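Local coordinates for protein peptidoglycan glycosyltransferase (Eggerthella lenta, PDB 4MNR) that belongs to the penicillin-binding protein family, with a transpeptidase domain related in fold to the beta-lactamases and an N-terminal dimerisation-domain family region, at residues T320-A332 against V415-A428. Residues are numbered along the deposited sequence; the frame is centred on the assembly and turned at random. Where two conformers were deposited one is given.
Sequences TVLEMAMVGTAIA and VGMAPAEDPRVVVA
Helix 321-332 packs obliquely over the beta-hairpin of strands 415-418 and 425-428, in the penicillin-binding transpeptidase domain, with Gly328 against Val415 and Val426. Val415 CG1 and Val426 CG1 pack on the bare Gly328 CA at 3.8 and 4.0 Å, and Val426 CG1 lies 3.6 Å from Ala325 O. With its CG1 anti to the backbone N (chi1 166°), Val426 sends CG2 the other way along the helix to meet Ala332 CB at 3.7 Å. Toward the helix start, Ala428 CB packs on Ala325 CB at 3.8 Å. The hairpin belongs to the five-stranded antiparallel sheet characteristic of the beta-lactamase-like fold; the helix covers one face, while Val425 and Val427 point to helix 438-453 on the other. Met417, a selenomethionine, bends at its last torsion (chi3 69°), bringing CE to 3.6 Å from Gly328 O and leaving SE against Ala332. At the turn, Pro423 CG touches Ala332 CB, with Pro423 CD 3.6 Å from Ala332 O. No direct hydrogen bond joins helix and hairpin, but a water sits within hydrogen-bonding distance of both Ala332 O and Pro423 O. Ala418 O takes the backbone N-H of Arg424 and Val425, a classic beta bulge.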
loop_
_atom_site.group_PDB
_atom_site.type_symbol
_atom_site.label_atom_id
_atom_site.label_comp_id
_atom_site.label_asym_id
_atom_site.label_seq_id
_atom_site.Cartn_x
_atom_site.Cartn_y
_atom_site.Cartn_z
ATOM N N THR A 320 2.056 3.429 5.049
ATOM C CA THR A 320 2.756 2.411 4.269
ATOM C C THR A 320 1.985 2.104 2.999
ATOM O O THR A 320 0.808 2.418 2.895
ATOM C CB THR A 320 2.916 1.118 5.074
ATOM O OG1 THR A 320 1.631 0.636 5.481
ATOM C CG2 THR A 320 3.761 1.360 6.292
ATOM N N VAL A 321 2.636 1.467 2.028
ATOM C CA VAL A 321 1.928 1.072 0.814
ATOM C C VAL A 321 0.868 0.023 1.170
ATOM O O VAL A 321 -0.239 0.016 0.622
ATOM C CB VAL A 321 2.909 0.560 -0.254
ATOM C CG1 VAL A 321 2.159 0.157 -1.530
ATOM C CG2 VAL A 321 3.938 1.649 -0.544
ATOM N N LEU A 322 1.197 -0.837 2.132
ATOM C CA LEU A 322 0.234 -1.812 2.642
ATOM C C LEU A 322 -1.016 -1.129 3.193
ATOM O O LEU A 322 -2.140 -1.553 2.892
ATOM C CB LEU A 322 0.891 -2.673 3.729
ATOM C CG LEU A 322 -0.015 -3.677 4.432
ATOM C CD1 LEU A 322 -0.646 -4.667 3.436
ATOM C CD2 LEU A 322 0.752 -4.429 5.520
ATOM N N GLU A 323 -0.824 -0.052 3.964
ATOM C CA GLU A 323 -1.957 0.695 4.499
ATOM C C GLU A 323 -2.809 1.271 3.366
ATOM O O GLU A 323 -4.035 1.213 3.423
ATOM C CB GLU A 323 -1.502 1.824 5.426
ATOM C CG GLU A 323 -2.593 2.842 5.763
ATOM C CD GLU A 323 -3.756 2.256 6.573
ATOM O OE1 GLU A 323 -3.537 1.351 7.406
ATOM O OE2 GLU A 323 -4.904 2.712 6.373
HETATM N N MSE A 324 -2.174 1.815 2.336
HETATM C CA MSE A 324 -2.960 2.359 1.229
HETATM C C MSE A 324 -3.711 1.281 0.456
HETATM O O MSE A 324 -4.805 1.512 -0.037
HETATM C CB MSE A 324 -2.109 3.245 0.300
HETATM C CG MSE A 324 -1.516 4.451 1.008
HETATM SE SE MSE A 324 -2.818 5.465 2.073
HETATM C CE MSE A 324 -4.091 5.909 0.661
ATOM N N ALA A 325 -3.142 0.084 0.373
ATOM C CA ALA A 325 -3.858 -1.025 -0.221
ATOM C C ALA A 325 -5.056 -1.384 0.650
ATOM O O ALA A 325 -6.130 -1.659 0.133
ATOM C CB ALA A 325 -2.934 -2.227 -0.411
HETATM N N MSE A 326 -4.871 -1.353 1.968
HETATM C CA MSE A 326 -5.983 -1.593 2.891
HETATM C C MSE A 326 -7.095 -0.558 2.740
HETATM O O MSE A 326 -8.277 -0.884 2.847
HETATM C CB MSE A 326 -5.492 -1.658 4.337
HETATM C CG MSE A 326 -4.570 -2.874 4.554
HETATM SE SE MSE A 326 -3.646 -2.776 6.264
HETATM C CE MSE A 326 -5.188 -2.552 7.356
ATOM N N VAL A 327 -6.721 0.695 2.489
ATOM C CA VAL A 327 -7.727 1.719 2.214
ATOM C C VAL A 327 -8.538 1.323 0.983
ATOM O O VAL A 327 -9.763 1.401 0.973
ATOM C CB VAL A 327 -7.078 3.114 2.017
ATOM C CG1 VAL A 327 -8.089 4.081 1.420
ATOM C CG2 VAL A 327 -6.560 3.644 3.335
ATOM N N GLY A 328 -7.845 0.870 -0.055
ATOM C CA GLY A 328 -8.505 0.362 -1.237
ATOM C C GLY A 328 -9.416 -0.827 -0.960
ATOM O O GLY A 328 -10.517 -0.921 -1.512
ATOM N N THR A 329 -8.964 -1.750 -0.117
ATOM C CA THR A 329 -9.799 -2.919 0.156
ATOM C C THR A 329 -11.078 -2.532 0.907
ATOM O O THR A 329 -12.096 -3.175 0.717
ATOM C CB THR A 329 -9.071 -4.077 0.888
ATOM O OG1 THR A 329 -8.690 -3.676 2.213
ATOM C CG2 THR A 329 -7.846 -4.527 0.094
ATOM N N ALA A 330 -11.031 -1.470 1.712
ATOM C CA ALA A 330 -12.230 -1.015 2.418
ATOM C C ALA A 330 -13.291 -0.606 1.415
ATOM O O ALA A 330 -14.460 -0.947 1.546
ATOM C CB ALA A 330 -11.907 0.157 3.329
ATOM N N ILE A 331 -12.877 0.138 0.399
ATOM C CA ILE A 331 -13.821 0.595 -0.613
ATOM C C ILE A 331 -14.328 -0.572 -1.465
ATOM O O ILE A 331 -15.514 -0.641 -1.803
ATOM C CB ILE A 331 -13.201 1.713 -1.469
ATOM C CG1 ILE A 331 -12.790 2.887 -0.559
ATOM C CG2 ILE A 331 -14.175 2.178 -2.543
ATOM C CD1 ILE A 331 -13.911 3.396 0.345
ATOM N N ALA A 332 -13.437 -1.514 -1.771
ATOM C CA ALA A 332 -13.776 -2.688 -2.557
ATOM C C ALA A 332 -14.706 -3.683 -1.837
ATOM O O ALA A 332 -15.563 -4.307 -2.460
ATOM C CB ALA A 332 -12.489 -3.388 -3.005
ATOM N N VAL A 415 -4.114 3.864 -6.315
ATOM C CA VAL A 415 -4.794 2.803 -5.568
ATOM C C VAL A 415 -6.063 2.507 -6.357
ATOM O O VAL A 415 -6.836 3.418 -6.651
ATOM C CB VAL A 415 -5.151 3.238 -4.136
ATOM C CG1 VAL A 415 -5.961 2.156 -3.448
ATOM C CG2 VAL A 415 -3.895 3.545 -3.345
ATOM N N GLY A 416 -6.274 1.256 -6.736
ATOM C CA GLY A 416 -7.446 0.946 -7.531
ATOM C C GLY A 416 -7.891 -0.482 -7.387
ATOM O O GLY A 416 -7.271 -1.268 -6.680
HETATM N N MSE A 417 -8.964 -0.819 -8.088
HETATM C CA MSE A 417 -9.635 -2.094 -7.875
HETATM C C MSE A 417 -10.393 -2.466 -9.130
HETATM O O MSE A 417 -10.813 -1.593 -9.906
HETATM C CB MSE A 417 -10.620 -1.974 -6.712
HETATM C CG MSE A 417 -11.690 -0.930 -6.965
HETATM SE SE MSE A 417 -12.554 -0.253 -5.356
HETATM C CE MSE A 417 -11.018 0.724 -4.656
ATOM N N ALA A 418 -10.561 -3.767 -9.338
ATOM C CA ALA A 418 -11.268 -4.275 -10.504
ATOM C C ALA A 418 -11.825 -5.675 -10.234
ATOM O O ALA A 418 -11.258 -6.406 -9.427
ATOM C CB ALA A 418 -10.322 -4.329 -11.708
ATOM N N PRO A 419 -12.966 -6.035 -10.858
ATOM C CA PRO A 419 -13.897 -5.172 -11.598
ATOM C C PRO A 419 -14.570 -4.209 -10.624
ATOM O O PRO A 419 -14.822 -4.573 -9.475
ATOM C CB PRO A 419 -14.933 -6.163 -12.168
ATOM C CG PRO A 419 -14.244 -7.495 -12.135
ATOM C CD PRO A 419 -13.385 -7.449 -10.909
ATOM N N ALA A 420 -14.851 -2.996 -11.076
ATOM C CA ALA A 420 -15.384 -1.953 -10.200
ATOM C C ALA A 420 -16.642 -2.345 -9.408
ATOM O O ALA A 420 -16.756 -2.008 -8.238
ATOM C CB ALA A 420 -15.625 -0.678 -10.990
ATOM N N GLU A 421 -17.585 -3.059 -10.021
ATOM C CA GLU A 421 -18.854 -3.325 -9.333
ATOM C C GLU A 421 -18.735 -4.289 -8.144
ATOM O O GLU A 421 -19.455 -4.150 -7.154
ATOM C CB GLU A 421 -19.935 -3.795 -10.320
ATOM C CG GLU A 421 -21.314 -3.970 -9.692
ATOM C CD GLU A 421 -21.836 -2.707 -9.000
ATOM O OE1 GLU A 421 -22.624 -2.845 -8.038
ATOM O OE2 GLU A 421 -21.479 -1.582 -9.420
ATOM N N ASP A 422 -17.819 -5.251 -8.241
ATOM C CA ASP A 422 -17.589 -6.231 -7.181
ATOM C C ASP A 422 -16.143 -6.701 -7.289
ATOM O O ASP A 422 -15.854 -7.745 -7.885
ATOM C CB ASP A 422 -18.557 -7.415 -7.334
ATOM C CG ASP A 422 -18.367 -8.482 -6.265
ATOM O OD1 ASP A 422 -18.832 -9.620 -6.488
ATOM O OD2 ASP A 422 -17.755 -8.197 -5.210
ATOM N N PRO A 423 -15.209 -5.917 -6.738
ATOM C CA PRO A 423 -13.796 -6.152 -7.051
ATOM C C PRO A 423 -13.220 -7.475 -6.570
ATOM O O PRO A 423 -13.604 -7.976 -5.508
ATOM C CB PRO A 423 -13.083 -4.982 -6.357
ATOM C CG PRO A 423 -14.136 -3.907 -6.303
ATOM C CD PRO A 423 -15.423 -4.626 -6.054
ATOM N N ARG A 424 -12.308 -8.027 -7.369
ATOM C CA ARG A 424 -11.609 -9.260 -7.040
ATOM C C ARG A 424 -10.146 -8.996 -6.739
ATOM O O ARG A 424 -9.424 -9.890 -6.277
ATOM C CB ARG A 424 -11.705 -10.245 -8.209
ATOM C CG ARG A 424 -13.121 -10.696 -8.539
ATOM C CD ARG A 424 -13.665 -11.568 -7.432
ATOM N NE ARG A 424 -15.044 -11.970 -7.692
ATOM C CZ ARG A 424 -16.102 -11.411 -7.116
ATOM N NH1 ARG A 424 -15.937 -10.428 -6.240
ATOM N NH2 ARG A 424 -17.324 -11.840 -7.411
ATOM N N VAL A 425 -9.699 -7.765 -6.998
ATOM C CA VAL A 425 -8.308 -7.401 -6.774
ATOM C C VAL A 425 -8.197 -5.913 -6.472
ATOM O O VAL A 425 -8.954 -5.113 -7.018
ATOM C CB VAL A 425 -7.420 -7.761 -7.996
ATOM C CG1 VAL A 425 -7.873 -7.035 -9.242
ATOM C CG2 VAL A 425 -5.976 -7.445 -7.715
ATOM N N VAL A 426 -7.286 -5.564 -5.566
ATOM C CA VAL A 426 -6.932 -4.182 -5.269
ATOM C C VAL A 426 -5.428 -4.026 -5.463
ATOM O O VAL A 426 -4.657 -4.896 -5.071
ATOM C CB VAL A 426 -7.333 -3.796 -3.803
ATOM C CG1 VAL A 426 -6.671 -2.475 -3.353
ATOM C CG2 VAL A 426 -8.840 -3.702 -3.690
ATOM N N VAL A 427 -5.001 -2.941 -6.100
ATOM C CA VAL A 427 -3.566 -2.670 -6.250
ATOM C C VAL A 427 -3.205 -1.278 -5.712
ATOM O O VAL A 427 -3.912 -0.309 -5.986
ATOM C CB VAL A 427 -3.108 -2.764 -7.726
ATOM C CG1 VAL A 427 -1.603 -2.521 -7.830
ATOM C CG2 VAL A 427 -3.451 -4.124 -8.323
ATOM N N ALA A 428 -2.112 -1.184 -4.952
ATOM C CA ALA A 428 -1.568 0.102 -4.500
ATOM C C ALA A 428 -0.123 0.138 -4.974
ATOM O O ALA A 428 0.615 -0.830 -4.796
ATOM C CB ALA A 428 -1.619 0.228 -2.975
HETATM O O HOH W 1 -14.981 -7.174 -3.165
#